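Local coordinates for protein alkaline phosphatase D (Bacillus subtilis, PDB 2YEQ) that hydrolyses phosphate monoesters to an alcohol and phosphate, working as a phosphodiesterase as well, at an active site that holds iron and calcium, at residues A[49-53]-A[54-58]; A[160-164]-A[165-169]; A[298-301]-A[302-305]; A[356-359]-A[360-363]; A[502-505]-A[506-509]. One frame throughout, in Å; residues are numbered along the deposited sequence.

Overall arrangement
Contact 1 stands alone: its hairpin loop lies in the N-terminal domain, its centre about 30 Å from the centre of the chain and 43 to 52 Å from the centres of the other four. Contacts 3 and 4 form one unit, centres about 9 Å apart, with the turn of 298-305 resting on the start of helix 356-368. Contacts 2 and 5 meet at the active site, centres about 14 Å apart: Tyr161 and Val162 touch Ser509, while Tyr161 and Arg506 both approach a bound phosphate. The side chain of Arg506 lies about 5 Å from a calcium ion. Contacts 3 and 4 are each separated from contact 5 by about 13 Å between nearest atoms.

Contact 1: residues A[49-53]-A[54-58]; sequences EVAKD and EHFRK. With PE5 (3,6,9,12,15,18,21,24-octaoxahexacosan-1-ol), chain X; PE5 (3,6,9,12,15,18,21,24-octaoxahexacosan-1-ol), chain P.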
# COMPACT_ATOMS: atom_id res chain seq x y z
N GLU A 49 -16.03 3.85 22.17
CA GLU A 49 -17.21 2.99 22.16
C GLU A 49 -17.34 2.28 20.81
O GLU A 49 -17.09 2.87 19.75
CB GLU A 49 -18.49 3.81 22.39
CG GLU A 49 -18.62 4.43 23.76
CD GLU A 49 -19.85 5.34 23.87
OE1 GLU A 49 -20.32 5.89 22.84
OE2 GLU A 49 -20.33 5.48 25.01
N VAL A 50 -17.77 1.03 20.87
CA VAL A 50 -18.10 0.23 19.72
C VAL A 50 -19.57 -0.21 19.85
O VAL A 50 -19.98 -0.75 20.89
CB VAL A 50 -17.20 -1.02 19.63
CG1 VAL A 50 -17.59 -1.88 18.43
CG2 VAL A 50 -15.72 -0.60 19.57
N ALA A 51 -20.34 0.00 18.80
CA ALA A 51 -21.76 -0.29 18.80
C ALA A 51 -22.16 -1.10 17.57
O ALA A 51 -21.45 -1.12 16.54
CB ALA A 51 -22.57 1.03 18.85
N LYS A 52 -23.32 -1.74 17.65
CA LYS A 52 -23.89 -2.43 16.49
C LYS A 52 -24.59 -1.48 15.53
O LYS A 52 -24.86 -1.85 14.39
CB LYS A 52 -24.86 -3.52 16.95
CG LYS A 52 -24.23 -4.52 17.89
CD LYS A 52 -25.04 -5.82 18.00
CE LYS A 52 -25.75 -5.95 19.35
NZ LYS A 52 -25.99 -7.38 19.74
N ASP A 53 -24.84 -0.26 15.98
CA ASP A 53 -25.63 0.69 15.21
C ASP A 53 -24.99 2.05 15.19
O ASP A 53 -24.23 2.39 16.09
CB ASP A 53 -27.02 0.83 15.84
CG ASP A 53 -26.97 1.38 17.25
OD1 ASP A 53 -26.28 0.75 18.09
OD2 ASP A 53 -27.60 2.43 17.50
N GLU A 54 -25.32 2.84 14.18
CA GLU A 54 -24.66 4.12 14.00
C GLU A 54 -25.09 5.22 14.97
O GLU A 54 -24.45 6.27 15.03
CB GLU A 54 -24.80 4.60 12.55
CG GLU A 54 -26.19 4.98 12.13
CD GLU A 54 -26.30 5.08 10.62
OE1 GLU A 54 -25.96 6.15 10.07
OE2 GLU A 54 -26.72 4.09 9.98
N HIS A 55 -26.15 4.98 15.74
CA HIS A 55 -26.62 5.92 16.76
C HIS A 55 -26.17 5.54 18.17
O HIS A 55 -26.52 6.20 19.13
CB HIS A 55 -28.15 6.04 16.70
CG HIS A 55 -28.66 6.45 15.36
ND1 HIS A 55 -28.44 7.71 14.84
CD2 HIS A 55 -29.34 5.76 14.42
CE1 HIS A 55 -28.98 7.78 13.63
NE2 HIS A 55 -29.53 6.61 13.36
N PHE A 56 -25.39 4.47 18.27
CA PHE A 56 -24.77 4.08 19.54
C PHE A 56 -25.76 3.78 20.66
O PHE A 56 -25.48 4.01 21.83
CB PHE A 56 -23.71 5.11 19.94
CG PHE A 56 -22.51 5.06 19.05
CD1 PHE A 56 -22.56 5.60 17.77
CD2 PHE A 56 -21.37 4.36 19.44
CE1 PHE A 56 -21.46 5.51 16.91
CE2 PHE A 56 -20.27 4.25 18.58
CZ PHE A 56 -20.31 4.82 17.33
N ARG A 57 -26.90 3.22 20.28
CA ARG A 57 -27.87 2.73 21.24
C ARG A 57 -27.56 1.31 21.65
O ARG A 57 -27.97 0.87 22.73
CB ARG A 57 -29.28 2.83 20.66
CG ARG A 57 -29.77 4.26 20.56
CD ARG A 57 -31.16 4.36 19.96
NE ARG A 57 -31.35 5.66 19.32
CZ ARG A 57 -32.19 5.92 18.31
NH1 ARG A 57 -32.96 4.96 17.79
NH2 ARG A 57 -32.25 7.15 17.81
N LYS A 58 -26.81 0.59 20.81
CA LYS A 58 -26.46 -0.80 21.08
C LYS A 58 -24.95 -0.98 21.25
O LYS A 58 -24.30 -1.64 20.43
CB LYS A 58 -26.97 -1.71 19.96
CG LYS A 58 -28.49 -1.73 19.82
CD LYS A 58 -28.93 -2.37 18.52
CE LYS A 58 -30.38 -2.04 18.17
NZ LYS A 58 -30.62 -2.15 16.69
O1 PE5 X . -24.48 -9.12 21.92
C1 PE5 X . -23.70 -8.11 22.56
C2 PE5 X . -24.58 -7.16 23.38
O2 PE5 X . -25.35 -6.32 22.52
C3 PE5 X . -25.84 -5.12 23.13
C4 PE5 X . -26.91 -4.52 22.25
C50 PE5 P . -25.44 9.27 22.08
O1 PE5 P . -25.06 9.88 20.85
C1 PE5 P . -25.40 9.11 19.68
C2 PE5 P . -25.07 9.88 18.40
O2 PE5 P . -24.16 9.13 17.57
C3 PE5 P . -23.78 9.78 16.33
C4 PE5 P . -22.54 10.68 16.46
O3 PE5 P . -21.64 10.31 17.51
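Backbone N-H groups of Arg57 and Lys58 converge on the carboxylate of Asp53, one to each oxygen. Arg57 N reaches OD2 of Asp53 at 3.0 Å, on the syn lone pair, and Lys58 N reaches OD1 of Asp53 at 2.8 Å, also from the syn side but 26° out of the carboxylate plane. His55 N adds a weak bond to OD2. The Asp53 side chain can lean over the loop because CG sits between the backbone N and the carbonyl carbon (chi1 63°), and its two oxygens are thereby spread across the following backbone.

Main-chain bonds close the loop. Asp53 to Phe56 is a type I beta turn, its Phe56 N to Asp53 O bond 3.2 Å long, and Lys52 N bonds to Lys58 O at 2.9 Å where the two arms come together.

The Phe56 ring carries the packing: CD2 meets Ala51 CB at 3.6 Å, and two backbone oxygens also lie against it, Asp53 O over one face and Glu49 O at the edge.

Outward, Lys52 NZ bonds to O2 and O1 of a polyethylene glycol molecule.

The whole is the connection of a beta hairpin, joining strand 44-51 to its antiparallel neighbour 59-67. On the other flank is strand 87-94, where Arg91 pairs with Glu49 OE1 and makes a cation-pi contact with the Phe56 ring, and Tyr89 packs on Phe56.

Contact 2: residues A[160-164]-A[165-169]; sequences EYVSK and TGNVR. With PE5 (3,6,9,12,15,18,21,24-octaoxahexacosan-1-ol), chain Z.
Ser163 OG is gripped from two directions: it accepts the N-H of Thr165, with OG and that N 3.0 Å apart, and donates to a water 2.7 Å from OG. OG lies anti to the Ser163 backbone N (chi1 161°), which swings it forward over the chain that follows and lets it reach the amide two residues on, an ST turn. The same water accepts a hydrogen bond from Thr165 OG1 and donates one to Gly166 O, 2.6 Å from that carbonyl oxygen, so it links the Ser163 hydroxyl to Thr165 and Gly166 on the returning arm. Thr165 OG1 also takes a bond from Asn415 N.

Ser163 to Gly166 is a type I beta turn, with Gly166 N bonded to Ser163 O at 3.0 Å, and the ST turn is set within it. The turn reverses the chain, and this loop between strand 145-148 and helix 179-190 runs beside the active site. Tyr161 packs its ring against His129 and His510 and touches the iron ligand His382; its side chain is about 4 Å from a bound phosphate.

Below the turn the Asn167 amide bridges the arms like a rung. Its OD1 accepts Ser163 N in an almost straight bond of 3.0 Å (173° at the hydrogen). ND2 donates to Tyr161 O at 3.2 Å, which fixes the amide's rotation; that oxygen lies in the Asn167 amide plane, although ND2 stands above the plane of the carbonyl it meets. His129, which also bonds to Tyr161 O, packs against Asn167.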
# COMPACT_ATOMS: atom_id res chain seq x y z
N GLU A 160 10.47 19.32 -5.70
CA GLU A 160 11.56 18.38 -5.89
C GLU A 160 11.13 17.26 -6.82
O GLU A 160 11.67 17.12 -7.94
CB GLU A 160 12.06 17.85 -4.55
CG GLU A 160 12.84 18.91 -3.79
CD GLU A 160 13.07 18.58 -2.34
OE1 GLU A 160 12.91 17.40 -1.95
OE2 GLU A 160 13.41 19.52 -1.57
N TYR A 161 10.16 16.47 -6.36
CA TYR A 161 9.63 15.37 -7.16
C TYR A 161 8.41 15.89 -7.89
O TYR A 161 7.30 15.92 -7.34
CB TYR A 161 9.28 14.20 -6.26
CG TYR A 161 8.63 13.02 -6.96
CD1 TYR A 161 8.88 12.74 -8.30
CD2 TYR A 161 7.77 12.20 -6.27
CE1 TYR A 161 8.28 11.67 -8.92
CE2 TYR A 161 7.19 11.11 -6.87
CZ TYR A 161 7.44 10.85 -8.19
OH TYR A 161 6.81 9.79 -8.80
N VAL A 162 8.63 16.32 -9.13
CA VAL A 162 7.66 17.12 -9.85
C VAL A 162 6.96 16.29 -10.93
O VAL A 162 7.59 15.65 -11.77
CB VAL A 162 8.29 18.38 -10.43
CG1 VAL A 162 7.25 19.20 -11.27
CG2 VAL A 162 8.89 19.23 -9.26
N SER A 163 5.63 16.29 -10.87
CA SER A 163 4.81 15.55 -11.81
C SER A 163 4.89 16.17 -13.20
O SER A 163 4.97 17.39 -13.33
CB SER A 163 3.36 15.54 -11.31
OG SER A 163 2.47 15.23 -12.35
N LYS A 164 4.80 15.34 -14.23
CA LYS A 164 4.66 15.83 -15.61
C LYS A 164 3.47 16.75 -15.79
O LYS A 164 3.54 17.65 -16.62
CB LYS A 164 4.52 14.67 -16.60
CG LYS A 164 5.85 14.25 -17.23
CD LYS A 164 6.36 15.27 -18.26
CE LYS A 164 7.78 15.74 -17.95
NZ LYS A 164 8.76 14.63 -17.94
N THR A 165 2.39 16.57 -15.01
CA THR A 165 1.22 17.44 -15.14
C THR A 165 1.15 18.54 -14.07
O THR A 165 0.14 19.22 -13.95
CB THR A 165 -0.09 16.62 -15.26
OG1 THR A 165 -0.21 15.69 -14.17
CG2 THR A 165 -0.12 15.86 -16.57
N GLY A 166 2.24 18.73 -13.30
CA GLY A 166 2.36 19.85 -12.38
C GLY A 166 2.14 19.47 -10.94
O GLY A 166 1.32 18.59 -10.64
N ASN A 167 2.87 20.10 -10.04
CA ASN A 167 2.63 19.93 -8.61
C ASN A 167 1.54 20.89 -8.10
O ASN A 167 1.82 22.04 -7.72
CB ASN A 167 3.92 20.08 -7.81
CG ASN A 167 4.75 18.82 -7.83
OD1 ASN A 167 4.50 17.93 -8.64
ND2 ASN A 167 5.73 18.72 -6.91
N VAL A 168 0.31 20.38 -8.04
CA VAL A 168 -0.85 21.23 -7.77
C VAL A 168 -0.99 21.57 -6.29
O VAL A 168 -1.65 22.56 -5.96
CB VAL A 168 -2.15 20.60 -8.35
CG1 VAL A 168 -2.05 20.53 -9.87
CG2 VAL A 168 -2.43 19.22 -7.74
N ARG A 169 -0.44 20.73 -5.42
CA ARG A 169 -0.32 21.04 -4.00
C ARG A 169 1.16 20.99 -3.63
O ARG A 169 2.00 20.62 -4.47
CB ARG A 169 -1.13 20.06 -3.15
CG ARG A 169 -2.62 19.94 -3.52
CD ARG A 169 -3.42 19.23 -2.45
NE ARG A 169 -3.35 17.76 -2.61
CZ ARG A 169 -4.11 16.89 -1.96
NH1 ARG A 169 -4.98 17.31 -1.07
NH2 ARG A 169 -4.00 15.58 -2.20
C50 PE5 Z . 4.31 26.46 -9.93
O1 PE5 Z . 3.57 25.28 -10.25
C1 PE5 Z . 2.21 25.57 -10.60
C2 PE5 Z . 1.36 24.31 -10.39
O2 PE5 Z . -0.01 24.48 -10.77
C3 PE5 Z . -0.19 24.26 -12.18
C4 PE5 Z . 0.07 22.81 -12.51
O HOH W 1 0.18 16.42 -11.53

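Contact 3: residues A[298-301]-A[302-305]; sequences SRNP and NRTL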
# COMPACT_ATOMS: atom_id res chain seq x y z
N SER A 298 23.28 -8.93 -9.79
CA SER A 298 21.84 -9.08 -9.60
C SER A 298 21.45 -10.53 -9.44
O SER A 298 20.58 -10.86 -8.63
CB SER A 298 21.03 -8.42 -10.71
OG SER A 298 21.17 -9.11 -11.93
N ARG A 299 22.14 -11.42 -10.17
CA ARG A 299 21.83 -12.86 -10.14
C ARG A 299 22.41 -13.59 -8.93
O ARG A 299 22.08 -14.76 -8.73
CB ARG A 299 22.28 -13.55 -11.44
CG ARG A 299 21.49 -13.15 -12.71
CD ARG A 299 21.94 -13.93 -13.96
NE ARG A 299 23.36 -13.69 -14.27
CZ ARG A 299 23.85 -13.02 -15.32
NH1 ARG A 299 23.05 -12.50 -16.25
NH2 ARG A 299 25.17 -12.86 -15.45
N ASN A 300 23.23 -12.94 -8.11
CA ASN A 300 23.81 -13.59 -6.91
C ASN A 300 22.72 -14.29 -6.10
O ASN A 300 21.77 -13.63 -5.66
CB ASN A 300 24.54 -12.54 -6.06
CG ASN A 300 25.16 -13.09 -4.78
OD1 ASN A 300 24.87 -14.18 -4.33
ND2 ASN A 300 26.04 -12.28 -4.17
N PRO A 301 22.86 -15.59 -5.84
CA PRO A 301 21.80 -16.35 -5.19
C PRO A 301 21.66 -16.09 -3.72
O PRO A 301 20.63 -16.45 -3.14
CB PRO A 301 22.24 -17.82 -5.40
CG PRO A 301 23.66 -17.76 -5.70
CD PRO A 301 23.87 -16.49 -6.44
N ASN A 302 22.67 -15.50 -3.08
CA ASN A 302 22.55 -15.19 -1.66
C ASN A 302 21.67 -13.98 -1.37
O ASN A 302 21.31 -13.75 -0.23
CB ASN A 302 23.93 -14.91 -1.05
CG ASN A 302 24.77 -16.16 -0.95
OD1 ASN A 302 24.24 -17.25 -0.74
ND2 ASN A 302 26.07 -16.01 -1.08
N ARG A 303 21.40 -13.18 -2.39
CA ARG A 303 20.68 -11.93 -2.18
C ARG A 303 19.22 -12.19 -1.87
O ARG A 303 18.61 -13.08 -2.48
CB ARG A 303 20.81 -11.05 -3.38
CG ARG A 303 22.19 -10.44 -3.50
CD ARG A 303 22.36 -9.66 -4.75
NE ARG A 303 21.60 -8.41 -4.72
CZ ARG A 303 20.56 -8.09 -5.50
NH1 ARG A 303 20.10 -8.94 -6.41
NH2 ARG A 303 19.97 -6.91 -5.35
N THR A 304 18.69 -11.43 -0.91
CA THR A 304 17.35 -11.60 -0.37
C THR A 304 16.54 -10.29 -0.50
O THR A 304 17.13 -9.19 -0.54
CB THR A 304 17.41 -12.02 1.11
OG1 THR A 304 16.12 -12.44 1.53
CG2 THR A 304 17.96 -10.87 2.04
N LEU A 305 15.22 -10.44 -0.63
CA LEU A 305 14.27 -9.31 -0.49
C LEU A 305 13.62 -9.40 0.86
O LEU A 305 13.45 -8.39 1.54
CB LEU A 305 13.15 -9.35 -1.53
CG LEU A 305 13.17 -8.49 -2.78
CD1 LEU A 305 11.88 -8.82 -3.58
CD2 LEU A 305 13.27 -6.99 -2.52
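Asn300 to Arg303 make a type I beta turn following the short, weakly bonded helix 296-299, closed by a weak bond of 3.3 Å from Arg303 N to Asn300 O. Pro301 and Asn302 occupy its two corners.

The Asn300 side chain adds a bond of its own. With CG opposite the backbone N (chi1 179°), the amide is carried forward and OD1 of Asn300 takes the N-H of Asn302 at 2.9 Å, an Asx turn. The donor stands above the plane of that amide carbonyl, 37° out of it. A sodium ion lies about 3 Å from the Asn300 side chain.

Arg303 folds back under the turn. Its CD packs on CB of Asn300 at 3.8 Å, and a bend at chi3 (72°) brings NH1 back to Ser298 O, which it meets at 3.0 Å in a weak bond with the oxygen at the guanidinium edge. NH1 is also bonded to Gly354 O and NH2 to Asp284 O, while Tyr355 makes a cation-pi contact, so the group is held on several sides.

The turn sits on the first turn of helix 356-368: Pro301 O and Arg303 O accept from Arg361, and Gln358 OE1 receives Leu305 N, just before the chain enters helix 308-320.

Contact 4: residues A[356-359]-A[360-363]; sequences PAQR and ERVI. With PE5 (3,6,9,12,15,18,21,24-octaoxahexacosan-1-ol), chain E.
Arg361 folds back over the helix backbone, laying one face of its guanidinium on Ala357 O and Gln358 CA. Its CG is anti to the carbonyl carbon (chi1 -68°) and the chain bends at chi3 (-76°), which brings NH1 to 3.7 Å from Ala357 CB and NH2 to 3.8 Å from Gln358 CB. The Gln358 side chain, kinked at chi2, crosses it at about a right angle. A water joins their ends, accepting from Arg361 NH2 at 2.9 Å and giving only a weak bond to Gln358 OE1. Both side chains also turn to Glu311 of helix 308-320, through Arg361 NE and Gln358 NE2.

These are the first two turns of helix 356-368, begun by Pro356, whose lack of an N-H costs nothing there. Regular i to i+4 bonds follow, the straightest being Ile363 N to Arg359 O at 2.9 Å.

On another side of the helix, Arg359 and Ile363 run side by side in the same direction, CG of Arg359 3.8 Å from CD1 of Ile363. The arginine then turns at chi3, so that NH1 meets Asp353 and Phe334 O while NH2 lies 2.9 Å from O1 of a polyethylene glycol molecule.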
# COMPACT_ATOMS: atom_id res chain seq x y z
N PRO A 356 16.26 -11.94 -8.61
CA PRO A 356 15.75 -13.15 -9.30
C PRO A 356 15.91 -14.44 -8.53
O PRO A 356 15.05 -15.32 -8.64
CB PRO A 356 16.54 -13.18 -10.60
CG PRO A 356 17.85 -12.48 -10.26
CD PRO A 356 17.43 -11.38 -9.31
N ALA A 357 16.96 -14.59 -7.72
CA ALA A 357 17.12 -15.81 -6.93
C ALA A 357 16.10 -15.90 -5.83
O ALA A 357 15.56 -16.97 -5.52
CB ALA A 357 18.53 -15.92 -6.35
N GLN A 358 15.85 -14.78 -5.17
CA GLN A 358 14.79 -14.72 -4.17
C GLN A 358 13.46 -15.14 -4.84
O GLN A 358 12.70 -15.90 -4.27
CB GLN A 358 14.68 -13.30 -3.62
CG GLN A 358 13.44 -13.04 -2.80
CD GLN A 358 13.46 -13.68 -1.45
OE1 GLN A 358 13.80 -13.05 -0.45
NE2 GLN A 358 13.07 -14.94 -1.39
N ARG A 359 13.19 -14.61 -6.02
CA ARG A 359 11.93 -14.95 -6.69
C ARG A 359 11.87 -16.44 -7.02
O ARG A 359 10.83 -17.09 -6.81
CB ARG A 359 11.72 -14.11 -7.95
CG ARG A 359 10.29 -14.26 -8.47
CD ARG A 359 10.00 -13.31 -9.54
NE ARG A 359 11.00 -13.38 -10.59
CZ ARG A 359 11.22 -12.44 -11.49
NH1 ARG A 359 10.50 -11.34 -11.51
NH2 ARG A 359 12.17 -12.61 -12.40
N GLU A 360 12.99 -16.99 -7.49
CA GLU A 360 13.10 -18.43 -7.76
C GLU A 360 12.77 -19.29 -6.55
O GLU A 360 12.09 -20.31 -6.69
CB GLU A 360 14.50 -18.78 -8.24
CG GLU A 360 14.75 -18.48 -9.70
CD GLU A 360 16.08 -19.06 -10.17
OE1 GLU A 360 16.25 -20.30 -10.09
OE2 GLU A 360 16.96 -18.27 -10.61
N ARG A 361 13.24 -18.89 -5.37
CA ARG A 361 12.95 -19.66 -4.17
C ARG A 361 11.45 -19.67 -3.87
O ARG A 361 10.90 -20.72 -3.50
CB ARG A 361 13.74 -19.14 -2.95
CG ARG A 361 15.27 -19.38 -3.04
CD ARG A 361 15.95 -19.06 -1.71
NE ARG A 361 16.10 -17.62 -1.43
CZ ARG A 361 17.01 -16.80 -1.98
NH1 ARG A 361 17.83 -17.21 -2.94
NH2 ARG A 361 17.06 -15.53 -1.59
N VAL A 362 10.79 -18.53 -4.06
CA VAL A 362 9.36 -18.46 -3.83
C VAL A 362 8.59 -19.33 -4.85
O VAL A 362 7.72 -20.12 -4.48
CB VAL A 362 8.83 -17.00 -3.86
CG1 VAL A 362 7.29 -16.97 -3.76
CG2 VAL A 362 9.48 -16.16 -2.73
N ILE A 363 8.91 -19.18 -6.12
CA ILE A 363 8.25 -19.95 -7.16
C ILE A 363 8.51 -21.45 -7.01
O ILE A 363 7.59 -22.24 -7.14
CB ILE A 363 8.63 -19.44 -8.56
CG1 ILE A 363 8.10 -18.01 -8.75
CG2 ILE A 363 8.03 -20.37 -9.63
CD1 ILE A 363 8.56 -17.33 -10.01
C48 PE5 E . 13.60 -14.65 -15.69
C50 PE5 E . 14.59 -14.00 -14.71
O1 PE5 E . 14.23 -12.64 -14.43
C1 PE5 E . 15.08 -11.61 -14.98
C2 PE5 E . 16.09 -11.07 -13.96
O2 PE5 E . 17.43 -11.61 -14.09
O HOH W 2 16.02 -15.11 1.09

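Contact 5: residues A[502-505]-A[506-509]; sequences VEED and RFFS. With EDO (1,2-ethanediol), chain M; PO4 (phosphate ion), chain B.
Arg506 grips Glu503 side-on, with NE and NH2 both pointing at one oxygen: OE2 of Glu503 is 3.1 Å from NE and 2.8 Å from NH2 of Arg506. This salt bridge lies in the guanidinium plane, whereas the carboxylate is turned 64° from it. The remaining nitrogen, NH1 of Arg506, bonds at 2.8 Å to O1 of a phosphate ion, probably from the crystallisation liquor, so carboxylate and phosphate both meet the guanidinium at its edge.

The two side chains run together because each has CG anti to its own N, followed by a bend, at chi2 in Glu503 and at chi3 in Arg506. Glu503 OE1 is held by Arg420, consistent with Glu503 positioning the arginine as a second-shell residue.

Behind them, backbone bonds hold the first residues of the helical segment. Arg506 N bonds to Glu503 O at 3.1 Å, and a water on that oxygen reaches weakly to Phe507 N. Asp505 OD2 takes Val502 N at 2.9 Å.

Helix 504-520 thus presents Arg506 to the metal centre, against the iron ligand His382, its NH1 in a long, weak ion pair with the calcium ligand Asp380, an arrangement consistent with a pocket that holds a substrate's phosphate.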
# COMPACT_ATOMS: atom_id res chain seq x y z
N VAL A 502 7.72 7.09 -20.80
CA VAL A 502 8.26 5.73 -20.80
C VAL A 502 8.57 5.38 -19.36
O VAL A 502 8.63 6.27 -18.52
CB VAL A 502 9.53 5.60 -21.66
CG1 VAL A 502 9.21 5.87 -23.12
CG2 VAL A 502 10.63 6.57 -21.16
N GLU A 503 8.75 4.10 -19.05
CA GLU A 503 9.00 3.70 -17.67
C GLU A 503 10.18 4.47 -17.02
O GLU A 503 10.09 4.85 -15.85
CB GLU A 503 9.23 2.20 -17.58
CG GLU A 503 9.41 1.68 -16.16
CD GLU A 503 8.18 1.87 -15.27
OE1 GLU A 503 7.06 1.86 -15.82
OE2 GLU A 503 8.35 2.03 -14.03
N GLU A 504 11.26 4.69 -17.79
CA GLU A 504 12.47 5.37 -17.29
C GLU A 504 12.15 6.77 -16.69
O GLU A 504 12.90 7.28 -15.86
CB GLU A 504 13.54 5.48 -18.40
CG GLU A 504 14.97 5.89 -17.92
CD GLU A 504 15.74 4.78 -17.15
OE1 GLU A 504 15.48 3.58 -17.36
OE2 GLU A 504 16.62 5.13 -16.33
N ASP A 505 11.03 7.38 -17.09
CA ASP A 505 10.66 8.70 -16.54
C ASP A 505 10.47 8.72 -15.03
O ASP A 505 10.83 9.69 -14.37
CB ASP A 505 9.44 9.26 -17.24
CG ASP A 505 9.72 9.60 -18.69
OD1 ASP A 505 10.85 10.00 -19.03
OD2 ASP A 505 8.81 9.46 -19.52
N ARG A 506 9.96 7.63 -14.47
CA ARG A 506 9.79 7.54 -13.03
C ARG A 506 11.18 7.60 -12.31
O ARG A 506 11.34 8.37 -11.37
CB ARG A 506 8.99 6.28 -12.66
CG ARG A 506 8.64 6.15 -11.18
CD ARG A 506 7.62 5.07 -10.94
NE ARG A 506 8.06 3.77 -11.45
CZ ARG A 506 8.59 2.78 -10.74
NH1 ARG A 506 8.76 2.87 -9.41
NH2 ARG A 506 8.95 1.66 -11.36
N PHE A 507 12.15 6.80 -12.76
CA PHE A 507 13.53 6.83 -12.21
C PHE A 507 14.16 8.22 -12.44
O PHE A 507 14.76 8.79 -11.54
CB PHE A 507 14.39 5.73 -12.85
CG PHE A 507 15.79 5.60 -12.25
CD1 PHE A 507 15.96 5.25 -10.91
CD2 PHE A 507 16.93 5.78 -13.04
CE1 PHE A 507 17.26 5.12 -10.35
CE2 PHE A 507 18.22 5.65 -12.50
CZ PHE A 507 18.38 5.33 -11.15
N PHE A 508 13.97 8.77 -13.62
CA PHE A 508 14.54 10.06 -13.96
C PHE A 508 13.97 11.18 -13.10
O PHE A 508 14.71 12.07 -12.65
CB PHE A 508 14.30 10.39 -15.43
CG PHE A 508 14.89 11.69 -15.86
CD1 PHE A 508 16.27 11.85 -15.97
CD2 PHE A 508 14.07 12.78 -16.14
CE1 PHE A 508 16.84 13.07 -16.36
CE2 PHE A 508 14.62 14.01 -16.53
CZ PHE A 508 16.01 14.15 -16.64
N SER A 509 12.67 11.12 -12.86
CA SER A 509 11.99 12.15 -12.10
C SER A 509 12.38 12.09 -10.61
O SER A 509 12.55 13.14 -9.98
CB SER A 509 10.48 12.04 -12.29
OG SER A 509 9.85 13.15 -11.69
C1 EDO M . 12.74 1.89 -18.92
O1 EDO M . 12.04 2.78 -19.80
C2 EDO M . 13.92 1.22 -19.64
O2 EDO M . 15.02 2.13 -19.69
P PO4 B . 7.87 5.17 -6.27
O1 PO4 B . 8.45 5.07 -7.64
O2 PO4 B . 8.69 4.59 -5.16
O3 PO4 B . 7.26 6.53 -6.01
O4 PO4 B . 6.68 4.17 -6.16
O HOH W 3 11.90 3.63 -13.72
O HOH W 4 6.12 4.33 -14.25